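Local structure of MdcE (Pseudomonas aeruginosa, 5VIP) at residues A106-V111 with P147-L152; A168-A173 with L222-L227; R59-V64 with A88-E93; R24-F29 with S45-D50. The protein probably serves as the gamma subunit of a biotin-independent malonate decarboxylase, a transferase-type enzyme acting on malonyl groups carried by an acyl carrier protein. All coordinates share one frame; numbering follows the deposited sequence.

Contact 1: residues A106-V111 with P147-L152; sequences ALLAIV and PLIGLL
L107 pairs with L148 and V111 with L152 in a parallel pairing whose short strand axes come within 4.7 Å at 20° to each other. L107 N donates to P147 O over 2.7 Å, and L107 O accepts from I149 N. A109 uses its N and O in the same way towards I149 O and L151 N, and V111 N closes the series on L151 O at 2.8 Å. A106, L108 and I110 bond to strand 56-63 instead. On the face of L107, A109 and L148, the two leucines lie side by side, their CD1 atoms 3.8 Å apart. Further along that face, CD2 of L152 comes to 3.6 Å from CB of V111. The reverse face carries L108 and I149: chi1 of -59° sets CG1 of I149 beside its backbone N and carries CD1 to 3.7 Å from CD2 of L108, while L247, A250 and I254 of helix 237-254 lie against I149. The chain leaves strand 106-113, passes through helix 127-143, which covers the face of L107, A109 and L148, and returns parallel in strand 148-152: a beta-alpha-beta crossover at the buried centre of the sheet, consistent with the crotonase-like fold of this family.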
# COMPACT_ATOMS: atom_id res chain seq x y z
N ALA A 106 13.85 -16.60 -0.48
CA ALA A 106 12.43 -16.36 -0.33
C ALA A 106 12.22 -15.42 0.84
O ALA A 106 12.98 -15.43 1.81
CB ALA A 106 11.67 -17.67 -0.12
N LEU A 107 11.20 -14.57 0.73
CA LEU A 107 10.81 -13.71 1.82
C LEU A 107 9.50 -14.24 2.36
O LEU A 107 8.49 -14.25 1.65
CB LEU A 107 10.68 -12.25 1.36
CG LEU A 107 11.94 -11.68 0.69
CD1 LEU A 107 11.72 -10.27 0.19
CD2 LEU A 107 13.15 -11.76 1.63
N LEU A 108 9.53 -14.70 3.60
CA LEU A 108 8.37 -15.30 4.24
C LEU A 108 7.83 -14.35 5.29
O LEU A 108 8.40 -14.24 6.39
CB LEU A 108 8.73 -16.65 4.86
CG LEU A 108 9.47 -17.59 3.88
CD1 LEU A 108 9.88 -18.91 4.55
CD2 LEU A 108 8.60 -17.86 2.66
N ALA A 109 6.76 -13.64 4.95
CA ALA A 109 6.20 -12.68 5.88
C ALA A 109 5.19 -13.37 6.77
O ALA A 109 4.18 -13.89 6.31
CB ALA A 109 5.54 -11.51 5.13
N ILE A 110 5.48 -13.38 8.07
CA ILE A 110 4.54 -13.90 9.04
C ILE A 110 3.71 -12.74 9.53
O ILE A 110 4.22 -11.79 10.14
CB ILE A 110 5.26 -14.58 10.21
CG1 ILE A 110 6.11 -15.75 9.69
CG2 ILE A 110 4.25 -15.03 11.24
CD1 ILE A 110 7.04 -16.34 10.74
N VAL A 111 2.41 -12.80 9.26
CA VAL A 111 1.57 -11.63 9.42
C VAL A 111 0.63 -11.75 10.61
O VAL A 111 -0.27 -12.59 10.63
CB VAL A 111 0.74 -11.37 8.14
CG1 VAL A 111 -0.13 -10.13 8.32
CG2 VAL A 111 1.66 -11.19 6.92
N PRO A 147 10.93 -14.97 -4.26
CA PRO A 147 9.58 -15.45 -3.93
C PRO A 147 9.12 -14.82 -2.62
O PRO A 147 9.84 -14.91 -1.62
CB PRO A 147 9.75 -16.97 -3.80
CG PRO A 147 11.03 -17.27 -4.56
CD PRO A 147 11.90 -16.07 -4.34
N LEU A 148 7.96 -14.17 -2.64
CA LEU A 148 7.37 -13.64 -1.42
C LEU A 148 6.14 -14.44 -1.06
O LEU A 148 5.23 -14.59 -1.89
CB LEU A 148 6.95 -12.18 -1.56
CG LEU A 148 7.92 -11.04 -1.36
CD1 LEU A 148 9.05 -11.14 -2.37
CD2 LEU A 148 7.12 -9.74 -1.55
N ILE A 149 6.09 -14.90 0.17
CA ILE A 149 4.93 -15.61 0.67
C ILE A 149 4.44 -14.94 1.93
O ILE A 149 5.23 -14.70 2.87
CB ILE A 149 5.25 -17.11 0.97
CG1 ILE A 149 5.73 -17.81 -0.31
CG2 ILE A 149 4.03 -17.81 1.51
CD1 ILE A 149 6.43 -19.13 -0.06
N GLY A 150 3.15 -14.64 1.97
CA GLY A 150 2.56 -14.05 3.16
C GLY A 150 1.81 -15.11 3.95
O GLY A 150 0.87 -15.73 3.44
N LEU A 151 2.20 -15.32 5.21
CA LEU A 151 1.52 -16.30 6.05
C LEU A 151 0.68 -15.59 7.11
O LEU A 151 1.21 -14.97 8.02
CB LEU A 151 2.53 -17.24 6.71
CG LEU A 151 1.89 -18.28 7.64
CD1 LEU A 151 1.03 -19.25 6.84
CD2 LEU A 151 2.96 -19.02 8.44
N LEU A 152 -0.64 -15.65 6.96
CA LEU A 152 -1.52 -14.93 7.87
C LEU A 152 -1.86 -15.80 9.07
O LEU A 152 -2.63 -16.74 8.92
CB LEU A 152 -2.81 -14.51 7.16
CG LEU A 152 -2.68 -13.86 5.77
CD1 LEU A 152 -4.00 -13.23 5.34
CD2 LEU A 152 -1.55 -12.86 5.72

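Contact 2: residues A168-A173 with L222-L227; sequences ANRLIA and LLWRTL
L171 O receives two N-H groups from segment 222-227: W224 N at 2.8 Å, lying in the carbonyl plane, and R225 N at 3.5 Å, a weak bond. Beyond this fork the pairing becomes regular and parallel, with A173 N donating to R225 O over 3.1 Å and A173 O taking L227 N. On the same side, L171 N gives a hydrogen to a water, which in turn donates weakly to L222 O. The short strand 225-227 thus joins strand 170-174 as the outermost strand of the mixed sheet within this chain, and W224 marks where loop turns into strand. With CG anti to the backbone N (chi1 -170°), the indole is brought to R170, whose CD sits over the five-membered ring, 3.6 Å from its centroid and 18° off the normal, a CH-pi contact. The R170 chain bends at chi2, and its guanidinium, tilted 55° from the indole, gives NE to a salt bridge with D253; its cation-pi attraction is at most weak. R225 lays its guanidinium on the opposite indole face. At the indole edge CG1 of I172 reaches CE3 of W224 at 4.1 Å, whereas CD2 of L223 covers CB of A173 at 3.9 Å.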
# COMPACT_ATOMS: atom_id res chain seq x y z
N ALA A 168 2.76 -10.02 -1.48
CA ALA A 168 3.23 -11.40 -1.69
C ALA A 168 2.82 -11.99 -3.04
O ALA A 168 1.74 -11.69 -3.57
CB ALA A 168 2.71 -12.30 -0.55
N ASN A 169 3.69 -12.83 -3.60
CA ASN A 169 3.32 -13.71 -4.72
C ASN A 169 2.17 -14.65 -4.36
O ASN A 169 1.32 -14.96 -5.18
CB ASN A 169 4.50 -14.57 -5.17
CG ASN A 169 5.67 -13.75 -5.67
OD1 ASN A 169 6.56 -13.41 -4.90
ND2 ASN A 169 5.70 -13.48 -6.96
N ARG A 170 2.17 -15.14 -3.12
CA ARG A 170 1.15 -16.09 -2.66
C ARG A 170 0.77 -15.79 -1.22
O ARG A 170 1.64 -15.54 -0.39
CB ARG A 170 1.64 -17.54 -2.77
CG ARG A 170 2.10 -17.97 -4.15
CD ARG A 170 0.94 -18.23 -5.10
NE ARG A 170 1.47 -18.82 -6.32
CZ ARG A 170 2.07 -18.13 -7.28
NH1 ARG A 170 2.21 -16.81 -7.18
NH2 ARG A 170 2.55 -18.75 -8.34
N LEU A 171 -0.53 -15.81 -0.95
CA LEU A 171 -1.04 -15.61 0.40
C LEU A 171 -1.61 -16.90 0.95
O LEU A 171 -2.47 -17.53 0.33
CB LEU A 171 -2.11 -14.52 0.42
CG LEU A 171 -1.67 -13.07 0.17
CD1 LEU A 171 -2.89 -12.18 0.13
CD2 LEU A 171 -0.69 -12.60 1.24
N ILE A 172 -1.13 -17.30 2.13
CA ILE A 172 -1.64 -18.47 2.84
C ILE A 172 -2.17 -18.03 4.19
O ILE A 172 -1.47 -17.32 4.92
CB ILE A 172 -0.55 -19.54 3.03
CG1 ILE A 172 -0.08 -20.06 1.67
CG2 ILE A 172 -1.05 -20.68 3.95
CD1 ILE A 172 1.29 -20.76 1.72
N ALA A 173 -3.39 -18.43 4.53
CA ALA A 173 -3.95 -18.05 5.82
C ALA A 173 -4.25 -19.29 6.66
O ALA A 173 -4.67 -20.31 6.13
CB ALA A 173 -5.23 -17.23 5.62
N LEU A 222 -8.68 -14.21 -3.07
CA LEU A 222 -7.42 -13.53 -2.74
C LEU A 222 -6.40 -14.40 -2.00
O LEU A 222 -5.26 -13.99 -1.82
CB LEU A 222 -7.71 -12.28 -1.92
CG LEU A 222 -8.52 -11.22 -2.68
CD1 LEU A 222 -9.05 -10.15 -1.75
CD2 LEU A 222 -7.66 -10.60 -3.78
N LEU A 223 -6.81 -15.60 -1.56
CA LEU A 223 -5.86 -16.53 -0.94
C LEU A 223 -5.45 -17.63 -1.91
O LEU A 223 -6.27 -18.13 -2.67
CB LEU A 223 -6.46 -17.17 0.31
CG LEU A 223 -6.72 -16.23 1.48
CD1 LEU A 223 -7.55 -16.93 2.53
CD2 LEU A 223 -5.41 -15.72 2.07
N TRP A 224 -4.18 -18.02 -1.87
CA TRP A 224 -3.74 -19.19 -2.60
C TRP A 224 -4.24 -20.45 -1.86
O TRP A 224 -4.82 -21.34 -2.48
CB TRP A 224 -2.22 -19.20 -2.73
CG TRP A 224 -1.69 -20.23 -3.65
CD1 TRP A 224 -1.86 -20.30 -5.00
CD2 TRP A 224 -0.86 -21.33 -3.29
NE1 TRP A 224 -1.20 -21.40 -5.50
CE2 TRP A 224 -0.58 -22.05 -4.48
CE3 TRP A 224 -0.33 -21.80 -2.08
CZ2 TRP A 224 0.20 -23.20 -4.49
CZ3 TRP A 224 0.45 -22.94 -2.09
CH2 TRP A 224 0.71 -23.63 -3.29
N ARG A 225 -4.09 -20.48 -0.54
CA ARG A 225 -4.58 -21.56 0.30
C ARG A 225 -4.91 -21.20 1.71
O ARG A 225 -4.38 -20.26 2.22
CB ARG A 225 -3.54 -22.65 0.39
CG ARG A 225 -3.30 -23.32 -0.92
CD ARG A 225 -2.99 -24.76 -0.82
NE ARG A 225 -2.62 -25.33 -2.09
CZ ARG A 225 -3.11 -25.00 -3.28
NH1 ARG A 225 -4.04 -24.07 -3.43
NH2 ARG A 225 -2.66 -25.61 -4.34
N THR A 226 -5.80 -21.98 2.30
CA THR A 226 -6.09 -21.88 3.73
C THR A 226 -5.66 -23.19 4.40
O THR A 226 -5.63 -24.24 3.76
CB THR A 226 -7.58 -21.61 4.02
OG1 THR A 226 -8.38 -22.67 3.48
CG2 THR A 226 -8.02 -20.29 3.40
N LEU A 227 -5.31 -23.11 5.68
CA LEU A 227 -4.77 -24.24 6.43
C LEU A 227 -5.36 -24.34 7.82
O LEU A 227 -5.21 -23.43 8.63
CB LEU A 227 -3.25 -24.13 6.58
CG LEU A 227 -2.32 -24.16 5.37
CD1 LEU A 227 -0.88 -24.09 5.86
CD2 LEU A 227 -2.56 -25.41 4.53
O HOH W 1 -2.40 -15.40 -2.96

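Contact 3: residues R59-V64 with A88-E93; sequences RFLAVV and AAAVDE
R59 reaches from its strand to helix 81-97, where a single nitrogen, NH1, meets two oxygens. It donates to OE1 of E93 at 2.9 Å with an N-H...O angle of 150°, the hydrogen-bonded part of a salt bridge. The second acceptor, A90 O, lies equally near NH1 at 2.9 Å, but the angle of only 125° makes that bond weak. The reach depends on an extended start to the arginine: CG stands opposite the backbone N (chi1 168°), chi2 is also extended, and the bend is delayed until chi3, which turns the guanidinium so that its edge is offered to the helix. E93 answers with a chain extended beyond CG, and the two side chains cross at about a right angle. Their flat ends are not coplanar, and OE1 is met on its anti side, out of the carboxylate plane, so this is a one-oxygen contact and not a two-pronged bridge. Two residues along the strand from R59, L61 points its CD2 into the helix surface, 3.9 Å from CG2 of V91 and 4.1 Å from CB of A90. Helix 81-97 thus packs on a face of the mixed sheet, antiparallel to strand 56-63, with the axes of 59-63 and 88-93 10.5 Å apart. The charges extend beyond the two segments: NE of R59 forms a salt bridge with D50, and OE1 of E93 takes a second arginine, R39. With D50 and E93 as counter-charges, the buried R59 is probably kept charged despite R105 close to its NH2, and its guanidinium is held against rotation from both the strand and the helix side.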
# COMPACT_ATOMS: atom_id res chain seq x y z
N ARG A 59 14.20 -16.00 4.14
CA ARG A 59 14.28 -15.06 5.25
C ARG A 59 12.88 -14.86 5.81
O ARG A 59 11.95 -14.49 5.08
CB ARG A 59 14.91 -13.74 4.80
CG ARG A 59 14.78 -12.59 5.81
CD ARG A 59 15.64 -11.39 5.39
NE ARG A 59 17.06 -11.64 5.64
CZ ARG A 59 18.00 -10.69 5.73
NH1 ARG A 59 17.68 -9.41 5.57
NH2 ARG A 59 19.26 -11.03 5.98
N PHE A 60 12.72 -15.13 7.11
CA PHE A 60 11.46 -14.92 7.81
C PHE A 60 11.38 -13.48 8.32
O PHE A 60 12.36 -12.94 8.84
CB PHE A 60 11.30 -15.88 9.00
CG PHE A 60 11.14 -17.33 8.62
CD1 PHE A 60 9.88 -17.88 8.40
CD2 PHE A 60 12.25 -18.17 8.52
CE1 PHE A 60 9.73 -19.22 8.07
CE2 PHE A 60 12.10 -19.51 8.18
CZ PHE A 60 10.84 -20.03 7.96
N LEU A 61 10.22 -12.85 8.20
CA LEU A 61 10.03 -11.51 8.73
C LEU A 61 8.71 -11.43 9.45
O LEU A 61 7.69 -11.83 8.92
CB LEU A 61 10.06 -10.45 7.62
CG LEU A 61 11.31 -10.35 6.76
CD1 LEU A 61 11.05 -11.00 5.42
CD2 LEU A 61 11.70 -8.90 6.59
N ALA A 62 8.73 -10.88 10.65
CA ALA A 62 7.53 -10.71 11.43
C ALA A 62 7.58 -9.39 12.18
O ALA A 62 8.61 -9.02 12.76
CB ALA A 62 7.34 -11.88 12.41
N VAL A 63 6.46 -8.68 12.18
CA VAL A 63 6.27 -7.57 13.09
C VAL A 63 5.65 -8.12 14.37
O VAL A 63 4.69 -8.90 14.31
CB VAL A 63 5.38 -6.50 12.48
CG1 VAL A 63 5.18 -5.35 13.47
CG2 VAL A 63 6.01 -5.99 11.18
N VAL A 64 6.18 -7.74 15.53
CA VAL A 64 5.69 -8.26 16.81
C VAL A 64 5.60 -7.14 17.84
O VAL A 64 6.24 -6.09 17.67
CB VAL A 64 6.61 -9.38 17.35
CG1 VAL A 64 6.71 -10.54 16.34
CG2 VAL A 64 7.99 -8.81 17.65
N ALA A 88 11.61 -2.17 5.42
CA ALA A 88 12.21 -1.72 4.18
C ALA A 88 13.70 -2.05 4.18
O ALA A 88 14.24 -2.59 3.20
CB ALA A 88 12.00 -0.20 3.99
N ALA A 89 14.36 -1.72 5.29
CA ALA A 89 15.79 -1.95 5.43
C ALA A 89 16.13 -3.45 5.39
O ALA A 89 17.08 -3.85 4.71
CB ALA A 89 16.30 -1.31 6.73
N ALA A 90 15.37 -4.26 6.12
CA ALA A 90 15.63 -5.70 6.18
C ALA A 90 15.37 -6.37 4.83
O ALA A 90 16.11 -7.27 4.42
CB ALA A 90 14.79 -6.37 7.27
N VAL A 91 14.33 -5.94 4.13
CA VAL A 91 14.06 -6.50 2.81
C VAL A 91 15.11 -6.03 1.80
O VAL A 91 15.64 -6.83 1.02
CB VAL A 91 12.65 -6.13 2.33
CG1 VAL A 91 12.46 -6.52 0.87
CG2 VAL A 91 11.60 -6.84 3.23
N ASP A 92 15.44 -4.74 1.82
CA ASP A 92 16.45 -4.25 0.89
C ASP A 92 17.81 -4.90 1.14
O ASP A 92 18.59 -5.09 0.20
CB ASP A 92 16.57 -2.72 0.97
CG ASP A 92 17.02 -2.11 -0.34
OD1 ASP A 92 16.26 -2.21 -1.33
OD2 ASP A 92 18.14 -1.56 -0.39
N GLU A 93 18.09 -5.23 2.39
CA GLU A 93 19.34 -5.92 2.74
C GLU A 93 19.44 -7.25 1.99
O GLU A 93 20.46 -7.56 1.39
CB GLU A 93 19.44 -6.16 4.25
CG GLU A 93 20.66 -6.99 4.64
CD GLU A 93 20.72 -7.31 6.14
OE1 GLU A 93 19.69 -7.71 6.72
OE2 GLU A 93 21.82 -7.16 6.72

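Contact 4: residues R24-F29 with S45-D50; sequences RGLAWF and SLRVAD
F29 and R47 make the main contact, an aliphatic-on-aromatic one. CB of R47 sits over the centre of the phenyl face, 3.4 Å from the centroid and only 8° off the ring normal, which meets the geometry of a CH-pi interaction. CE2 and CZ of F29 are both 3.5 Å from that CB. The ring gets there because F29 extends away from its helix, with CG anti to the backbone N (chi1 178°).

Van der Waals contact with the strand is the second kind. CE1 of F29 approaches R47 O at 3.5 Å, and the backbone N of A49 lies in the ring plane at its edge. CB of A49 adds an apolar side-chain contact, 3.7 Å from CZ of F29. One helical turn earlier, L26 lays a methyl on the guanidinium, its CD1 lying 3.7 Å from NE of R47.

Polar bonds between the two segments are absent. The guanidinium of R47 stands almost perpendicular to the F29 ring, and the bend of the chain at chi2 directs it to backbone carbonyls: NH1 bonds to A44 O and, weakly, to L46 O, while NE bonds to L36 O. These bonds fix the arginine, so the CB over the ring belongs to a side chain held at its far end.

The axes of 24-29 and 46-50 lie 10.2 Å apart, 17° from parallel. Helix 24-33 thus runs along strand 46-53, and F29 also rests on F60, A62 and I110 of the next strands. V48 points to the reverse side of the sheet, where it meets R59 of strand 56-63 and A90 of helix 81-97.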
# COMPACT_ATOMS: atom_id res chain seq x y z
N ARG A 24 0.66 -14.09 18.38
CA ARG A 24 0.74 -15.21 17.45
C ARG A 24 1.88 -15.08 16.46
O ARG A 24 2.50 -16.08 16.09
CB ARG A 24 -0.56 -15.36 16.66
CG ARG A 24 -1.74 -15.79 17.47
CD ARG A 24 -2.81 -16.25 16.52
NE ARG A 24 -4.06 -16.54 17.20
CZ ARG A 24 -5.20 -16.78 16.57
NH1 ARG A 24 -5.23 -16.74 15.24
NH2 ARG A 24 -6.30 -17.04 17.26
N GLY A 25 2.15 -13.86 15.99
CA GLY A 25 3.25 -13.66 15.06
C GLY A 25 4.57 -14.09 15.66
O GLY A 25 5.39 -14.74 15.00
N LEU A 26 4.79 -13.72 16.92
CA LEU A 26 6.02 -14.09 17.62
C LEU A 26 6.10 -15.60 17.83
O LEU A 26 7.13 -16.21 17.58
CB LEU A 26 6.09 -13.37 18.97
CG LEU A 26 7.36 -13.60 19.78
CD1 LEU A 26 8.61 -13.27 18.96
CD2 LEU A 26 7.31 -12.75 21.05
N ALA A 27 4.99 -16.18 18.28
CA ALA A 27 4.90 -17.63 18.49
C ALA A 27 5.25 -18.40 17.22
O ALA A 27 6.03 -19.34 17.26
CB ALA A 27 3.51 -18.00 18.95
N TRP A 28 4.69 -17.98 16.09
CA TRP A 28 4.96 -18.69 14.84
C TRP A 28 6.33 -18.39 14.28
O TRP A 28 6.94 -19.25 13.63
CB TRP A 28 3.89 -18.36 13.81
CG TRP A 28 2.66 -19.19 14.03
CD1 TRP A 28 1.62 -18.91 14.85
CD2 TRP A 28 2.37 -20.46 13.43
NE1 TRP A 28 0.68 -19.92 14.79
CE2 TRP A 28 1.12 -20.88 13.92
CE3 TRP A 28 3.05 -21.27 12.51
CZ2 TRP A 28 0.53 -22.08 13.53
CZ3 TRP A 28 2.46 -22.47 12.13
CH2 TRP A 28 1.21 -22.86 12.64
N PHE A 29 6.83 -17.18 14.51
CA PHE A 29 8.19 -16.86 14.09
C PHE A 29 9.18 -17.80 14.78
O PHE A 29 10.06 -18.38 14.13
CB PHE A 29 8.55 -15.41 14.40
CG PHE A 29 9.96 -15.05 14.02
CD1 PHE A 29 10.27 -14.63 12.72
CD2 PHE A 29 10.98 -15.12 14.96
CE1 PHE A 29 11.57 -14.30 12.37
CE2 PHE A 29 12.29 -14.78 14.61
CZ PHE A 29 12.58 -14.37 13.31
N SER A 45 10.63 -4.49 17.64
CA SER A 45 9.32 -4.87 17.11
C SER A 45 9.43 -5.65 15.81
O SER A 45 8.43 -5.96 15.17
CB SER A 45 8.48 -3.61 16.89
OG SER A 45 9.24 -2.65 16.18
N LEU A 46 10.66 -5.97 15.41
CA LEU A 46 10.93 -6.74 14.20
C LEU A 46 11.68 -8.03 14.51
O LEU A 46 12.69 -8.01 15.21
CB LEU A 46 11.77 -5.92 13.22
CG LEU A 46 11.07 -5.58 11.92
CD1 LEU A 46 9.90 -4.69 12.26
CD2 LEU A 46 12.05 -4.90 10.97
N ARG A 47 11.19 -9.14 13.98
CA ARG A 47 11.95 -10.38 14.01
C ARG A 47 12.34 -10.77 12.59
O ARG A 47 11.47 -10.90 11.71
CB ARG A 47 11.15 -11.51 14.65
CG ARG A 47 10.77 -11.26 16.09
CD ARG A 47 12.00 -11.23 16.99
NE ARG A 47 11.59 -11.10 18.39
CZ ARG A 47 11.39 -9.94 18.99
NH1 ARG A 47 11.55 -8.81 18.31
NH2 ARG A 47 11.01 -9.90 20.27
N VAL A 48 13.64 -10.96 12.38
CA VAL A 48 14.19 -11.34 11.08
C VAL A 48 15.19 -12.47 11.27
O VAL A 48 16.03 -12.40 12.17
CB VAL A 48 14.90 -10.14 10.37
CG1 VAL A 48 15.43 -10.56 9.01
CG2 VAL A 48 13.96 -8.94 10.25
N ALA A 49 15.11 -13.50 10.44
CA ALA A 49 16.03 -14.63 10.53
C ALA A 49 16.18 -15.30 9.17
O ALA A 49 15.20 -15.48 8.45
CB ALA A 49 15.54 -15.64 11.56
N ASP A 50 17.41 -15.66 8.82
CA ASP A 50 17.65 -16.44 7.61
C ASP A 50 17.65 -17.93 7.95
O ASP A 50 18.07 -18.33 9.03
CB ASP A 50 18.98 -16.02 6.97
CG ASP A 50 18.93 -14.62 6.38
OD1 ASP A 50 17.98 -14.32 5.62
OD2 ASP A 50 19.83 -13.80 6.69

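Overall arrangement
From the N terminus, contact 4 closes first, laying helix 24-33 on strand 46-53 across a 15-residue connection. The chain then hairpins into strand 56-63, and contact 3 brings helix 81-97 back onto it from the opposite face of the sheet. Contact 1 follows, joining strand 106-113 to 148-152 through helix 127-143, and contact 2 last, adding strand 225-227 beside 170-174. None nests or crosses; the four lie in series. Backbone bonds of F60 with A49, of A106 with R59, and of L152 with I172 carry the sheet from one contact to the next. Contacts 2 and 3, with centres about 19 Å apart, lie on opposite sides of the chain's centre.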